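Local atomic coordinates of peptidase S9 prolyl oligopeptidase catalytic domain-containing protein (Pyrococcus horikoshii, PDB entry 4HXF), a protein that probably cleaves peptides as a serine protease of the acylaminoacyl peptidase type, working as a self-compartmentalizing hexamer. Residues I491-D502 with Y547-F557. Residues are numbered along the deposited sequence; the frame is centred on the assembly and turned at random.
With Y3A (N-[(benzyloxy)carbonyl]glycyl-N-[(2S,3R)-4-chloro-3-hydroxy-1-phenylbutan-2-yl]glycinamide), chain B.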
loop_
_atom_site.group_PDB
_atom_site.type_symbol
_atom_site.label_atom_id
_atom_site.label_comp_id
_atom_site.label_asym_id
_atom_site.label_seq_id
_atom_site.Cartn_x
_atom_site.Cartn_y
_atom_site.Cartn_z
ATOM N N ILE A 491 14.767 -41.259 13.081
ATOM C CA ILE A 491 16.167 -41.401 13.410
ATOM C C ILE A 491 16.813 -42.456 12.554
ATOM O O ILE A 491 16.311 -43.545 12.418
ATOM C CB ILE A 491 16.330 -41.780 14.925
ATOM C CG1 ILE A 491 15.678 -40.776 15.846
ATOM C CG2 ILE A 491 17.841 -41.946 15.250
ATOM C CD1 ILE A 491 14.292 -41.276 16.380
ATOM N N SER A 492 17.933 -42.066 11.959
ATOM C CA SER A 492 18.891 -42.936 11.290
ATOM C C SER A 492 20.227 -43.099 12.049
ATOM O O SER A 492 20.863 -44.130 11.809
ATOM C CB SER A 492 19.195 -42.603 9.809
ATOM O OG SER A 492 19.819 -41.354 9.653
ATOM N N TYR A 493 20.617 -42.110 12.847
ATOM C CA TYR A 493 21.836 -42.187 13.589
ATOM C C TYR A 493 21.751 -41.623 14.958
ATOM O O TYR A 493 21.592 -40.388 15.137
ATOM C CB TYR A 493 22.989 -41.506 12.787
ATOM C CG TYR A 493 24.399 -41.615 13.312
ATOM C CD1 TYR A 493 24.761 -42.629 14.260
ATOM C CD2 TYR A 493 25.428 -40.850 12.846
ATOM C CE1 TYR A 493 26.038 -42.771 14.729
ATOM C CE2 TYR A 493 26.701 -40.985 13.301
ATOM C CZ TYR A 493 27.038 -41.936 14.272
ATOM O OH TYR A 493 28.302 -42.107 14.670
ATOM N N TRP A 494 21.827 -42.496 15.987
ATOM C CA TRP A 494 21.680 -41.994 17.335
ATOM C C TRP A 494 22.719 -40.980 17.775
ATOM O O TRP A 494 22.410 -40.114 18.647
ATOM C CB TRP A 494 21.593 -43.145 18.354
ATOM C CG TRP A 494 20.360 -43.966 18.138
ATOM C CD1 TRP A 494 20.278 -45.265 17.680
ATOM C CD2 TRP A 494 19.013 -43.550 18.451
ATOM N NE1 TRP A 494 18.942 -45.662 17.671
ATOM C CE2 TRP A 494 18.158 -44.636 18.064
ATOM C CE3 TRP A 494 18.460 -42.391 18.920
ATOM C CZ2 TRP A 494 16.778 -44.612 18.253
ATOM C CZ3 TRP A 494 17.079 -42.366 19.111
ATOM C CH2 TRP A 494 16.266 -43.448 18.745
ATOM N N LEU A 495 23.944 -41.024 17.292
ATOM C CA LEU A 495 24.931 -40.138 17.848
ATOM C C LEU A 495 24.599 -38.693 17.512
ATOM O O LEU A 495 24.721 -37.794 18.359
ATOM C CB LEU A 495 26.362 -40.415 17.356
ATOM C CG LEU A 495 27.453 -39.674 18.102
ATOM C CD1 LEU A 495 27.539 -39.985 19.588
ATOM C CD2 LEU A 495 28.839 -39.921 17.564
ATOM N N THR A 496 24.107 -38.418 16.281
ATOM C CA THR A 496 23.678 -37.060 15.964
ATOM C C THR A 496 22.402 -36.644 16.668
ATOM O O THR A 496 22.124 -35.462 16.871
ATOM C CB THR A 496 23.626 -36.793 14.447
ATOM O OG1 THR A 496 22.606 -37.610 13.891
ATOM C CG2 THR A 496 25.012 -37.092 13.847
ATOM N N SER A 497 21.508 -37.617 16.984
ATOM C CA SER A 497 20.394 -37.290 17.827
ATOM C C SER A 497 20.886 -36.764 19.179
ATOM O O SER A 497 20.457 -35.726 19.680
ATOM C CB SER A 497 19.509 -38.543 17.992
ATOM O OG SER A 497 18.447 -38.301 18.973
ATOM N N TYR A 498 21.780 -37.507 19.825
ATOM C CA TYR A 498 22.399 -37.037 21.087
ATOM C C TYR A 498 22.869 -35.596 21.058
ATOM O O TYR A 498 22.598 -34.776 21.884
ATOM C CB TYR A 498 23.511 -38.004 21.533
ATOM C CG TYR A 498 24.484 -37.414 22.539
ATOM C CD1 TYR A 498 24.087 -37.039 23.839
ATOM C CD2 TYR A 498 25.761 -37.164 22.188
ATOM C CE1 TYR A 498 24.957 -36.488 24.684
ATOM C CE2 TYR A 498 26.654 -36.611 23.069
ATOM C CZ TYR A 498 26.271 -36.235 24.282
ATOM O OH TYR A 498 27.186 -35.654 25.130
ATOM N N ALA A 499 23.733 -35.320 20.016
ATOM C CA ALA A 499 24.460 -34.086 19.984
ATOM C C ALA A 499 23.770 -32.891 19.284
ATOM O O ALA A 499 24.137 -31.780 19.599
ATOM C CB ALA A 499 25.873 -34.308 19.346
ATOM N N PHE A 500 22.829 -33.162 18.403
ATOM C CA PHE A 500 22.126 -32.127 17.640
ATOM C C PHE A 500 20.725 -31.821 18.045
ATOM O O PHE A 500 20.278 -30.679 17.865
ATOM C CB PHE A 500 22.224 -32.557 16.171
ATOM C CG PHE A 500 22.014 -31.449 15.121
ATOM C CD1 PHE A 500 22.497 -30.171 15.274
ATOM C CD2 PHE A 500 21.487 -31.810 13.865
ATOM C CE1 PHE A 500 22.349 -29.250 14.242
ATOM C CE2 PHE A 500 21.370 -30.886 12.832
ATOM C CZ PHE A 500 21.736 -29.573 13.043
ATOM N N SER A 501 19.962 -32.798 18.533
ATOM C CA SER A 501 18.558 -32.566 18.829
ATOM C C SER A 501 18.323 -31.788 20.090
ATOM O O SER A 501 19.181 -31.621 20.921
ATOM C CB SER A 501 17.779 -33.833 18.897
ATOM O OG SER A 501 18.078 -34.551 20.084
ATOM N N ASP A 502 17.119 -31.277 20.200
ATOM C CA ASP A 502 16.779 -30.489 21.366
ATOM C C ASP A 502 16.939 -31.204 22.698
ATOM O O ASP A 502 17.361 -30.573 23.687
ATOM C CB ASP A 502 15.410 -29.871 21.188
ATOM C CG ASP A 502 14.265 -30.866 21.024
ATOM O OD1 ASP A 502 14.432 -32.049 20.967
ATOM O OD2 ASP A 502 13.161 -30.336 20.921
ATOM N N TYR A 547 13.115 -29.849 15.441
ATOM C CA TYR A 547 14.348 -29.878 16.252
ATOM C C TYR A 547 14.442 -31.078 17.179
ATOM O O TYR A 547 15.472 -31.281 17.864
ATOM C CB TYR A 547 14.546 -28.579 16.992
ATOM C CG TYR A 547 14.440 -27.365 16.031
ATOM C CD1 TYR A 547 13.653 -26.278 16.363
ATOM C CD2 TYR A 547 15.064 -27.383 14.812
ATOM C CE1 TYR A 547 13.525 -25.233 15.477
ATOM C CE2 TYR A 547 14.915 -26.302 13.906
ATOM C CZ TYR A 547 14.140 -25.238 14.282
ATOM O OH TYR A 547 13.929 -24.151 13.403
ATOM N N ARG A 548 13.370 -31.843 17.256
ATOM C CA ARG A 548 13.339 -33.088 17.995
ATOM C C ARG A 548 14.095 -34.211 17.314
ATOM O O ARG A 548 14.856 -34.898 17.939
ATOM C CB ARG A 548 11.886 -33.521 18.208
ATOM C CG ARG A 548 11.650 -34.800 19.017
ATOM C CD ARG A 548 12.297 -34.845 20.441
ATOM N NE ARG A 548 12.131 -33.580 21.093
ATOM C CZ ARG A 548 11.001 -33.155 21.640
ATOM N NH1 ARG A 548 10.881 -31.881 22.053
ATOM N NH2 ARG A 548 10.002 -34.037 21.812
ATOM N N CYS A 549 13.886 -34.281 15.985
ATOM C CA CYS A 549 14.628 -35.131 15.079
ATOM C C CYS A 549 15.053 -34.203 13.937
ATOM O O CYS A 549 14.312 -34.021 12.939
ATOM C CB CYS A 549 13.840 -36.299 14.544
ATOM S SG CYS A 549 13.285 -37.448 15.864
ATOM N N PRO A 550 16.252 -33.668 14.066
ATOM C CA PRO A 550 16.663 -32.741 13.025
ATOM C C PRO A 550 16.866 -33.392 11.666
ATOM O O PRO A 550 16.871 -34.589 11.496
ATOM C CB PRO A 550 17.971 -32.136 13.563
ATOM C CG PRO A 550 17.906 -32.326 15.065
ATOM C CD PRO A 550 17.183 -33.620 15.244
ATOM N N LEU A 551 16.946 -32.482 10.684
ATOM C CA LEU A 551 17.014 -32.854 9.224
ATOM C C LEU A 551 18.005 -33.930 8.872
ATOM O O LEU A 551 17.739 -34.743 7.992
ATOM C CB LEU A 551 17.210 -31.604 8.422
ATOM C CG LEU A 551 17.206 -31.874 6.863
ATOM C CD1 LEU A 551 15.872 -32.433 6.315
ATOM C CD2 LEU A 551 17.632 -30.527 6.145
ATOM N N ASP A 552 19.186 -33.906 9.493
ATOM C CA ASP A 552 20.250 -34.851 9.242
ATOM C C ASP A 552 19.727 -36.291 9.326
ATOM O O ASP A 552 20.132 -37.181 8.583
ATOM C CB ASP A 552 21.481 -34.653 10.135
ATOM C CG ASP A 552 21.195 -34.935 11.580
ATOM O OD1 ASP A 552 21.966 -35.718 12.145
ATOM O OD2 ASP A 552 20.204 -34.349 12.126
ATOM N N GLN A 553 18.780 -36.495 10.219
ATOM C CA GLN A 553 18.294 -37.860 10.437
ATOM C C GLN A 553 17.663 -38.461 9.181
ATOM O O GLN A 553 17.788 -39.651 8.947
ATOM C CB GLN A 553 17.268 -37.946 11.567
ATOM C CG GLN A 553 17.794 -37.608 12.966
ATOM C CD GLN A 553 18.966 -38.519 13.360
ATOM O OE1 GLN A 553 19.046 -39.644 12.823
ATOM N NE2 GLN A 553 19.893 -38.047 14.246
ATOM N N SER A 554 16.989 -37.664 8.402
ATOM C CA SER A 554 16.427 -38.094 7.100
ATOM C C SER A 554 17.415 -37.880 5.988
ATOM O O SER A 554 17.583 -38.791 5.161
ATOM C CB SER A 554 15.075 -37.495 6.712
ATOM O OG SER A 554 14.034 -37.910 7.630
ATOM N N LEU A 555 18.057 -36.703 5.951
ATOM C CA LEU A 555 18.864 -36.383 4.748
ATOM C C LEU A 555 20.133 -37.241 4.672
ATOM O O LEU A 555 20.575 -37.688 3.575
ATOM C CB LEU A 555 19.132 -34.892 4.667
ATOM C CG LEU A 555 19.921 -34.412 3.427
ATOM C CD1 LEU A 555 19.184 -34.912 2.150
ATOM C CD2 LEU A 555 20.075 -32.848 3.392
ATOM N N MET A 556 20.742 -37.556 5.812
ATOM C CA MET A 556 21.927 -38.424 5.795
ATOM C C MET A 556 21.555 -39.787 5.261
ATOM O O MET A 556 22.302 -40.344 4.500
ATOM C CB MET A 556 22.662 -38.503 7.148
ATOM C CG MET A 556 23.245 -37.249 7.652
ATOM S SD MET A 556 24.291 -37.519 9.124
ATOM C CE MET A 556 23.156 -38.255 10.265
ATOM N N PHE A 557 20.456 -40.360 5.741
ATOM C CA PHE A 557 19.963 -41.648 5.333
ATOM C C PHE A 557 19.644 -41.642 3.814
ATOM O O PHE A 557 20.100 -42.537 3.075
ATOM C CB PHE A 557 18.819 -42.111 6.179
ATOM C CG PHE A 557 18.520 -43.601 6.127
ATOM C CD1 PHE A 557 19.478 -44.621 6.240
ATOM C CD2 PHE A 557 17.194 -44.011 6.182
ATOM C CE1 PHE A 557 19.113 -45.943 6.197
ATOM C CE2 PHE A 557 16.850 -45.358 6.222
ATOM C CZ PHE A 557 17.796 -46.308 6.317
HETATM N N3 Y3A B . 8.809 -37.389 23.572
HETATM C CA3 Y3A B . 9.817 -38.314 23.020
HETATM C C3 Y3A B . 10.069 -37.824 21.590
HETATM O O3 Y3A B . 9.842 -36.722 21.132
HETATM C C4 Y3A B . 9.289 -38.856 18.445
HETATM O O4 Y3A B . 8.878 -40.147 18.716
HETATM C CA4 Y3A B . 10.592 -38.615 19.185
HETATM N N4 Y3A B . 10.329 -38.989 20.599
HETATM C CB4 Y3A B . 11.755 -39.595 18.849
HETATM C CG4 Y3A B . 13.008 -39.329 19.615
HETATM C CD1 Y3A B . 13.777 -38.159 19.517
HETATM C CD2 Y3A B . 13.511 -40.325 20.441
HETATM C CE1 Y3A B . 14.948 -37.959 20.225
HETATM C CE2 Y3A B . 14.680 -40.139 21.164
HETATM C CZ4 Y3A B . 15.367 -38.969 21.078
HETATM C C15 Y3A B . 8.282 -37.646 18.422
HETATM O O HOH W 1 19.997 -35.255 14.746
HETATM O O HOH W 2 16.524 -37.155 17.419
#
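Gln553 OE1 takes two backbone N-H groups, from Ser492 N at 2.8 Å and Tyr493 N at 2.9 Å, the latter nearly straight (171°) and on a lone pair in the carbonyl plane. Gln553 NE2 returns a bond to Tyr493 O (3.0 Å), a worked example of an amide serving both ways, which fixes the rotation of the amide and ties the start of helix 494-500 to the side chain. A bend at chi2 (-58°) folds the glutamine back for this. Ser492 OG donates to Gln553 O, and Thr496 OG1 to Asp552 OD1 (2.7 Å), met nearly end-on. At the far end Arg548 grips Asp502 side-on, NE to OD1 (2.8 Å) and NH1 to OD2 (3.0 Å), the planes 30° apart, while NH2 holds O3 of the inhibitor Y3A (2.8 Å). A methionine in place of Arg548 would probably leave the Asp502 carboxylate without its charged mate and the inhibitor carbonyl without this donor. Ile491, Trp494, Ser497 and Cys549 line the pocket around the inhibitor's phenyl ring. The contact joins two connections of the alpha/beta-hydrolase fold, those following strands 484-488 and 538-543, with helix 467-478 packed against Ile491, Ser492 and Phe557, and strand 140-141 against Asp502 and Arg548.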